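Long-range contacts in alpha-fucosidase GH29 (Fusarium graminearum, PDB 4PSR), which hydrolyses alpha-L-fucosides and is predicted to release fucose alpha-1,6-linked to the reducing-end N-acetylglucosamine of glycoprotein glycans: residues I539-A550 with K563-D574; L519-L529 with V577-I585. All coordinates share one frame; numbering follows the deposited sequence. Where two conformers were deposited one is given.

Contact 1. Residues I539-A550 with K563-D574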
# COMPACT_ATOMS: atom_id res chain seq x y z
N ILE A 539 20.10 -22.75 7.85
CA ILE A 539 20.96 -21.98 8.73
C ILE A 539 21.97 -22.91 9.42
O ILE A 539 21.57 -23.90 10.03
CB ILE A 539 20.15 -21.21 9.79
CG1 ILE A 539 19.21 -20.20 9.10
CG2 ILE A 539 21.09 -20.51 10.76
CD1 ILE A 539 18.21 -19.59 10.06
N ARG A 540 23.25 -22.56 9.33
CA ARG A 540 24.31 -23.35 9.96
C ARG A 540 25.18 -22.56 10.93
O ARG A 540 26.02 -23.13 11.63
CB ARG A 540 25.19 -24.01 8.89
CG ARG A 540 24.49 -25.12 8.07
CD ARG A 540 24.17 -26.35 8.89
NE ARG A 540 24.96 -26.40 10.12
CZ ARG A 540 26.19 -26.90 10.21
NH1 ARG A 540 26.82 -26.87 11.38
NH2 ARG A 540 26.79 -27.42 9.14
N SER A 541 24.99 -21.25 10.99
CA SER A 541 25.66 -20.44 11.99
C SER A 541 24.91 -19.12 12.19
O SER A 541 24.11 -18.71 11.34
CB SER A 541 27.15 -20.21 11.67
OG SER A 541 27.35 -19.49 10.45
N ILE A 542 25.18 -18.48 13.32
CA ILE A 542 24.60 -17.19 13.64
C ILE A 542 25.62 -16.36 14.39
O ILE A 542 26.33 -16.88 15.27
CB ILE A 542 23.33 -17.36 14.48
CG1 ILE A 542 22.71 -15.99 14.82
CG2 ILE A 542 23.61 -18.14 15.75
CD1 ILE A 542 21.30 -16.11 15.37
N ARG A 543 25.72 -15.09 14.04
CA ARG A 543 26.49 -14.12 14.79
C ARG A 543 25.54 -13.18 15.53
O ARG A 543 24.74 -12.47 14.90
CB ARG A 543 27.41 -13.31 13.90
CG ARG A 543 28.44 -12.52 14.68
CD ARG A 543 29.66 -12.21 13.83
NE ARG A 543 29.27 -11.74 12.50
CZ ARG A 543 30.00 -11.91 11.40
NH1 ARG A 543 29.55 -11.42 10.25
NH2 ARG A 543 31.16 -12.55 11.44
N VAL A 544 25.63 -13.19 16.86
CA VAL A 544 24.77 -12.38 17.71
C VAL A 544 25.58 -11.16 18.17
O VAL A 544 26.72 -11.29 18.64
CB VAL A 544 24.29 -13.19 18.93
CG1 VAL A 544 23.47 -12.31 19.89
CG2 VAL A 544 23.48 -14.42 18.49
N SER A 545 25.04 -9.96 18.02
CA SER A 545 25.77 -8.77 18.40
C SER A 545 25.91 -8.64 19.91
O SER A 545 25.14 -9.22 20.68
CB SER A 545 25.07 -7.52 17.85
OG SER A 545 24.98 -7.59 16.44
N ASP A 546 26.91 -7.88 20.33
CA ASP A 546 27.05 -7.49 21.73
C ASP A 546 25.75 -6.82 22.16
O ASP A 546 25.06 -6.22 21.34
CB ASP A 546 28.20 -6.50 21.90
CG ASP A 546 29.57 -7.17 21.89
OD1 ASP A 546 29.63 -8.41 21.88
OD2 ASP A 546 30.55 -6.42 21.92
N GLY A 547 25.41 -6.99 23.43
CA GLY A 547 24.20 -6.39 23.99
C GLY A 547 22.91 -7.05 23.52
O GLY A 547 21.82 -6.55 23.78
N THR A 548 23.02 -8.19 22.87
CA THR A 548 21.88 -8.88 22.25
C THR A 548 21.89 -10.36 22.61
O THR A 548 22.94 -10.93 22.93
CB THR A 548 21.94 -8.74 20.71
OG1 THR A 548 22.34 -7.42 20.34
CG2 THR A 548 20.60 -9.05 20.06
N LYS A 549 20.71 -10.98 22.59
CA LYS A 549 20.60 -12.43 22.61
C LYS A 549 19.67 -12.88 21.50
O LYS A 549 18.82 -12.10 21.03
CB LYS A 549 20.13 -12.95 23.97
CG LYS A 549 18.75 -12.51 24.38
CD LYS A 549 18.36 -13.17 25.69
CE LYS A 549 17.05 -12.62 26.24
NZ LYS A 549 16.68 -13.25 27.53
N ALA A 550 19.83 -14.11 21.04
CA ALA A 550 18.93 -14.70 20.06
C ALA A 550 18.37 -15.98 20.61
O ALA A 550 19.12 -16.79 21.17
CB ALA A 550 19.64 -14.95 18.73
N LYS A 563 16.42 -22.50 22.20
CA LYS A 563 17.80 -22.39 22.66
C LYS A 563 18.19 -20.93 22.64
O LYS A 563 17.99 -20.26 21.64
CB LYS A 563 18.72 -23.16 21.72
CG LYS A 563 20.18 -23.17 22.14
CD LYS A 563 21.04 -23.97 21.17
CE LYS A 563 22.44 -24.18 21.74
NZ LYS A 563 23.35 -24.86 20.78
N GLU A 564 18.76 -20.44 23.74
CA GLU A 564 19.17 -19.05 23.85
C GLU A 564 20.66 -18.92 23.59
O GLU A 564 21.46 -19.69 24.13
CB GLU A 564 18.82 -18.49 25.23
CG GLU A 564 18.55 -17.01 25.25
CD GLU A 564 18.17 -16.51 26.63
OE1 GLU A 564 16.98 -16.61 27.01
OE2 GLU A 564 19.07 -16.01 27.35
N LEU A 565 21.04 -17.95 22.76
CA LEU A 565 22.45 -17.71 22.43
C LEU A 565 22.83 -16.27 22.72
O LEU A 565 22.12 -15.34 22.33
CB LEU A 565 22.70 -18.01 20.95
CG LEU A 565 22.40 -19.44 20.48
CD1 LEU A 565 22.42 -19.52 18.96
CD2 LEU A 565 23.42 -20.40 21.10
N SER A 566 23.94 -16.09 23.42
CA SER A 566 24.43 -14.77 23.75
C SER A 566 25.38 -14.25 22.65
O SER A 566 25.58 -14.90 21.61
CB SER A 566 25.14 -14.78 25.11
OG SER A 566 26.20 -15.72 25.11
N ALA A 567 25.96 -13.08 22.89
CA ALA A 567 26.81 -12.42 21.91
C ALA A 567 27.97 -13.30 21.46
O ALA A 567 28.63 -13.94 22.29
CB ALA A 567 27.33 -11.13 22.47
N GLY A 568 28.21 -13.32 20.15
CA GLY A 568 29.31 -14.08 19.56
C GLY A 568 28.85 -14.87 18.36
O GLY A 568 27.69 -14.79 17.95
N GLU A 569 29.76 -15.68 17.82
CA GLU A 569 29.45 -16.59 16.74
C GLU A 569 29.15 -17.99 17.27
O GLU A 569 29.83 -18.49 18.18
CB GLU A 569 30.63 -16.63 15.77
CG GLU A 569 30.97 -15.28 15.20
CD GLU A 569 32.14 -15.31 14.23
OE1 GLU A 569 32.69 -16.40 13.99
OE2 GLU A 569 32.51 -14.22 13.73
N HIS A 570 28.15 -18.64 16.67
CA HIS A 570 27.68 -19.96 17.09
C HIS A 570 27.35 -20.85 15.91
O HIS A 570 26.67 -20.42 14.99
CB HIS A 570 26.39 -19.85 17.91
CG HIS A 570 26.50 -18.95 19.10
ND1 HIS A 570 26.94 -19.40 20.33
CD2 HIS A 570 26.24 -17.63 19.25
CE1 HIS A 570 26.94 -18.39 21.18
NE2 HIS A 570 26.52 -17.31 20.55
N GLU A 571 27.74 -22.12 15.96
CA GLU A 571 27.27 -23.07 14.96
C GLU A 571 25.86 -23.52 15.27
O GLU A 571 25.47 -23.58 16.44
CB GLU A 571 28.18 -24.29 14.92
CG GLU A 571 29.50 -24.02 14.25
CD GLU A 571 30.28 -25.29 13.98
OE1 GLU A 571 31.51 -25.29 14.20
OE2 GLU A 571 29.66 -26.29 13.53
N VAL A 572 25.11 -23.86 14.22
CA VAL A 572 23.72 -24.27 14.31
C VAL A 572 23.57 -25.56 13.51
O VAL A 572 24.04 -25.64 12.38
CB VAL A 572 22.79 -23.17 13.70
CG1 VAL A 572 21.35 -23.61 13.71
CG2 VAL A 572 22.95 -21.85 14.44
N GLU A 573 22.92 -26.56 14.09
CA GLU A 573 22.69 -27.81 13.38
C GLU A 573 21.70 -27.65 12.23
O GLU A 573 20.65 -27.03 12.40
CB GLU A 573 22.16 -28.87 14.35
CG GLU A 573 21.54 -30.10 13.69
CD GLU A 573 21.11 -31.16 14.69
OE1 GLU A 573 21.70 -31.21 15.79
OE2 GLU A 573 20.18 -31.93 14.37
N ASP A 574 22.04 -28.22 11.07
CA ASP A 574 21.15 -28.23 9.91
C ASP A 574 19.77 -28.74 10.29
O ASP A 574 19.65 -29.74 11.00
CB ASP A 574 21.74 -29.12 8.81
CG ASP A 574 20.92 -29.09 7.53
OD1 ASP A 574 21.16 -28.21 6.68
OD2 ASP A 574 20.03 -29.95 7.37
O HOH W 1 24.89 -11.18 24.94
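Two antiparallel strand pairs of the C-terminal beta-sandwich meet here, S541-V544 with G568-E571 in one sheet and K549-A550 with L565-E564 in the other. A type II turn, S545-T548, takes the first segment from one sheet to the other, and S566-A567 takes the second alongside; a water bridges T548 O and A567 N at the corner. I542 and H570, V544 and G568, and A550 and L565 are hydrogen-bonded pairs. Between the sheets, I542 CG2 lies 3.7 Å from L565 CD1 and 4.0 Å from V572 CG2. L565 CD2 sits 3.7 Å above one face of the H570 ring, toward its rim. That ring is also held at its edge, since H570 NE2 donates in the ring plane to S566 O (2.8 Å), tying the second strand back across its own corner. On the other face of the sheet, R543 and E569 run side by side in the same direction. R543 CG is anti to the backbone N (chi1 -167°), and a bend at chi3 brings NH2 to E569 OE2 (3.1 Å); the oxygen is met from above the carboxylate plane, the two flat groups being turned 56° apart. At the far end R540 curls through chi2 and chi3, and its NE gives a nearly straight bond to V572 O (2.6 Å), with the acceptor in the guanidinium plane. NH1 adds a weak bond to V572 O and a long salt bridge to E571 OE2. K549, extended beyond CG, reaches E564 in a salt bridge whose bond from NZ to OE1 is weak (3.4 Å). R540 and S541 both face F507, a classic beta bulge. Each group of four successive strands lends its third to the opposite sheet, a swap consistent with a Greek-key sandwich of the beta-gamma-crystallin type.

Contact 2. Residues L519-L529 with V577-I585. With MAN (alpha-D-mannopyranose), chain C.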
# COMPACT_ATOMS: atom_id res chain seq x y z
N LEU A 519 19.43 -9.46 10.85
CA LEU A 519 18.19 -9.35 11.63
C LEU A 519 18.27 -8.25 12.68
O LEU A 519 19.21 -8.19 13.47
CB LEU A 519 17.88 -10.69 12.32
CG LEU A 519 17.75 -11.92 11.42
CD1 LEU A 519 17.60 -13.19 12.27
CD2 LEU A 519 16.57 -11.79 10.46
N ALA A 520 17.27 -7.38 12.70
CA ALA A 520 17.14 -6.41 13.78
C ALA A 520 16.59 -7.10 15.03
O ALA A 520 16.40 -8.31 15.04
CB ALA A 520 16.20 -5.28 13.34
N LEU A 521 16.34 -6.33 16.10
CA LEU A 521 15.56 -6.85 17.21
C LEU A 521 14.15 -7.12 16.71
O LEU A 521 13.59 -6.29 15.98
CB LEU A 521 15.53 -5.85 18.37
CG LEU A 521 16.86 -5.38 18.95
CD1 LEU A 521 16.57 -4.49 20.17
CD2 LEU A 521 17.72 -6.56 19.36
N GLY A 522 13.58 -8.26 17.08
CA GLY A 522 12.24 -8.61 16.66
C GLY A 522 12.02 -10.11 16.59
O GLY A 522 12.80 -10.89 17.13
N THR A 523 10.96 -10.49 15.89
CA THR A 523 10.57 -11.89 15.75
C THR A 523 10.52 -12.25 14.26
O THR A 523 9.98 -11.51 13.43
CB THR A 523 9.23 -12.18 16.43
OG1 THR A 523 8.17 -11.55 15.69
CG2 THR A 523 9.24 -11.67 17.86
N PHE A 524 11.14 -13.38 13.91
CA PHE A 524 11.36 -13.74 12.52
C PHE A 524 10.96 -15.20 12.31
O PHE A 524 11.63 -16.12 12.79
CB PHE A 524 12.83 -13.48 12.16
CG PHE A 524 13.26 -12.09 12.49
CD1 PHE A 524 12.88 -11.02 11.68
CD2 PHE A 524 13.99 -11.81 13.63
CE1 PHE A 524 13.23 -9.72 12.00
CE2 PHE A 524 14.35 -10.51 13.96
CZ PHE A 524 13.98 -9.46 13.13
N ASP A 525 9.82 -15.41 11.64
CA ASP A 525 9.28 -16.75 11.45
C ASP A 525 9.82 -17.40 10.18
O ASP A 525 10.62 -16.81 9.46
CB ASP A 525 7.75 -16.76 11.52
CG ASP A 525 7.07 -16.03 10.39
OD1 ASP A 525 7.73 -15.49 9.48
OD2 ASP A 525 5.81 -15.96 10.41
N THR A 526 9.40 -18.63 9.91
CA THR A 526 9.90 -19.35 8.73
C THR A 526 9.61 -18.58 7.45
O THR A 526 10.43 -18.51 6.55
CB THR A 526 9.25 -20.75 8.63
OG1 THR A 526 9.83 -21.63 9.61
CG2 THR A 526 9.43 -21.36 7.25
N VAL A 527 8.43 -17.97 7.36
CA VAL A 527 8.08 -17.20 6.17
C VAL A 527 9.04 -16.02 6.01
O VAL A 527 9.53 -15.77 4.91
CB VAL A 527 6.64 -16.70 6.25
CG1 VAL A 527 6.33 -15.69 5.16
CG2 VAL A 527 5.66 -17.89 6.14
N PHE A 528 9.32 -15.30 7.10
CA PHE A 528 10.23 -14.17 7.03
C PHE A 528 11.59 -14.62 6.52
O PHE A 528 12.12 -14.03 5.59
CB PHE A 528 10.37 -13.49 8.41
CG PHE A 528 11.22 -12.24 8.37
CD1 PHE A 528 12.60 -12.32 8.22
CD2 PHE A 528 10.64 -10.98 8.53
CE1 PHE A 528 13.36 -11.17 8.18
CE2 PHE A 528 11.40 -9.84 8.47
CZ PHE A 528 12.76 -9.93 8.31
N LEU A 529 12.16 -15.63 7.14
CA LEU A 529 13.54 -16.00 6.85
C LEU A 529 13.63 -16.53 5.42
O LEU A 529 14.58 -16.19 4.67
CB LEU A 529 14.03 -17.01 7.90
CG LEU A 529 14.18 -16.44 9.31
CD1 LEU A 529 14.16 -17.58 10.37
CD2 LEU A 529 15.42 -15.55 9.43
N VAL A 577 16.45 -25.12 13.12
CA VAL A 577 15.79 -23.83 13.36
C VAL A 577 14.59 -23.64 12.46
O VAL A 577 14.67 -23.89 11.27
CB VAL A 577 16.72 -22.64 13.09
CG1 VAL A 577 16.00 -21.33 13.42
CG2 VAL A 577 17.98 -22.76 13.90
N GLY A 578 13.48 -23.18 13.03
CA GLY A 578 12.32 -22.77 12.25
C GLY A 578 12.01 -21.28 12.37
O GLY A 578 11.41 -20.69 11.47
N SER A 579 12.41 -20.68 13.48
CA SER A 579 12.08 -19.28 13.76
C SER A 579 13.02 -18.73 14.82
O SER A 579 13.63 -19.50 15.59
CB SER A 579 10.60 -19.12 14.16
OG SER A 579 10.22 -20.00 15.21
N ILE A 580 13.16 -17.41 14.87
CA ILE A 580 14.15 -16.76 15.74
C ILE A 580 13.60 -15.49 16.37
O ILE A 580 12.92 -14.71 15.69
CB ILE A 580 15.44 -16.39 14.95
CG1 ILE A 580 16.05 -17.63 14.28
CG2 ILE A 580 16.45 -15.67 15.87
CD1 ILE A 580 17.16 -17.31 13.27
N VAL A 581 13.89 -15.27 17.66
CA VAL A 581 13.56 -14.02 18.35
C VAL A 581 14.86 -13.37 18.77
O VAL A 581 15.66 -13.96 19.49
CB VAL A 581 12.70 -14.26 19.60
CG1 VAL A 581 12.40 -12.94 20.35
CG2 VAL A 581 11.42 -14.97 19.22
N VAL A 582 15.08 -12.14 18.33
CA VAL A 582 16.30 -11.41 18.63
C VAL A 582 15.92 -10.31 19.63
O VAL A 582 15.01 -9.53 19.36
CB VAL A 582 16.89 -10.85 17.34
CG1 VAL A 582 18.21 -10.17 17.63
CG2 VAL A 582 17.08 -11.99 16.32
N SER A 583 16.60 -10.29 20.77
CA SER A 583 16.23 -9.42 21.88
C SER A 583 17.44 -8.66 22.42
O SER A 583 18.59 -9.11 22.28
CB SER A 583 15.61 -10.24 23.02
OG SER A 583 14.59 -11.12 22.56
N LYS A 584 17.19 -7.50 23.02
CA LYS A 584 18.20 -6.79 23.76
C LYS A 584 18.33 -7.46 25.10
O LYS A 584 17.33 -7.84 25.72
CB LYS A 584 17.80 -5.32 23.96
CG LYS A 584 18.63 -4.34 23.15
CD LYS A 584 18.17 -2.90 23.35
CE LYS A 584 19.15 -2.12 24.22
NZ LYS A 584 20.44 -1.84 23.52
N ILE A 585 19.57 -7.66 25.52
CA ILE A 585 19.79 -7.86 26.92
C ILE A 585 19.77 -6.42 27.42
O ILE A 585 19.24 -6.17 28.45
CB ILE A 585 21.11 -8.58 27.27
CG1 ILE A 585 22.30 -7.67 26.98
CG2 ILE A 585 21.20 -9.92 26.52
CD1 ILE A 585 23.63 -8.34 27.21
OXT ILE A 585 20.21 -5.45 26.78
C1 MAN C . 7.05 -14.28 24.47
C2 MAN C . 8.03 -13.26 25.13
C3 MAN C . 8.50 -12.19 24.11
C4 MAN C . 8.99 -12.83 22.79
C5 MAN C . 7.94 -13.86 22.29
C6 MAN C . 8.40 -14.66 21.09
O2 MAN C . 9.19 -13.90 25.55
O3 MAN C . 9.53 -11.35 24.65
O4 MAN C . 9.14 -11.80 21.81
O5 MAN C . 7.62 -14.83 23.33
O6 MAN C . 7.33 -14.67 20.14
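Strands G522-F524 and S579-K584 run antiparallel at 169°, with G522-V582 and F524-I580 as hydrogen-bonded pairs and T523-V581 as the non-hydrogen-bonded pair between them. On the inner face, V582 CG2 meets the edge of the F524 ring at CE2 (3.9 Å), while L519 CD2 rests over the centre of one ring face, 3.8 Å above it. The F524 ring in turn directs its CD1 onto the centre of the F528 ring, so the strand and the helix that follows share an aromatic contact. I580 CD1 extends this apolar layer, lying near L519 CD1 and also 4.2 Å from L529 CD1, whose side chain crosses that of I580 at about a right angle. The contact thus joins the edge strand of one sheet of the C-terminal sandwich, and the start of helix 526-532, to the strand that ends the chain. D525 is the N-cap of this helix: OD1 accepts from F528 N (2.9 Å), and OD2 is taken by a salt bridge to R557. One residue on, T526 OG1, anti to its carbonyl carbon (chi1 -75°), donates to G578 O (2.6 Å), fastening the first turn of the helix to the beta bulge that G578 and S579 form opposite F553. S579 OG turns elsewhere, to G555 O and F558 N. On the outer face T523 and V581 lie side by side, and V581 CG2 touches C6 of a glycan mannose at 3.6 Å. Near the C-terminus, the L521 methyl CD1 packs on K584 CG (3.6 Å).

Overall arrangement
Contact 1 is nested along the chain inside the loop that contact 2 closes, and their centres lie 11 Å apart in the C-terminal beta-sandwich. They share a four-stranded antiparallel sheet in the order 522-524, 579-584, 548-553, 562-565, where strand 579-584 of contact 2 lies beside strand 548-553 of contact 1. K549 N probably bonds to S583 O (2.9 Å), and V572 CG1 packs on V577 CG2. Contact 1 also pairs strands 541-544 and 568-571 of the second sheet, and contact 2 touches that sheet's outer strand 516-519 through L519. Together they tie the two sheets of a compact sandwich that stands apart from the catalytic TIM barrel, with attached glycan sugars lying close to both contacts.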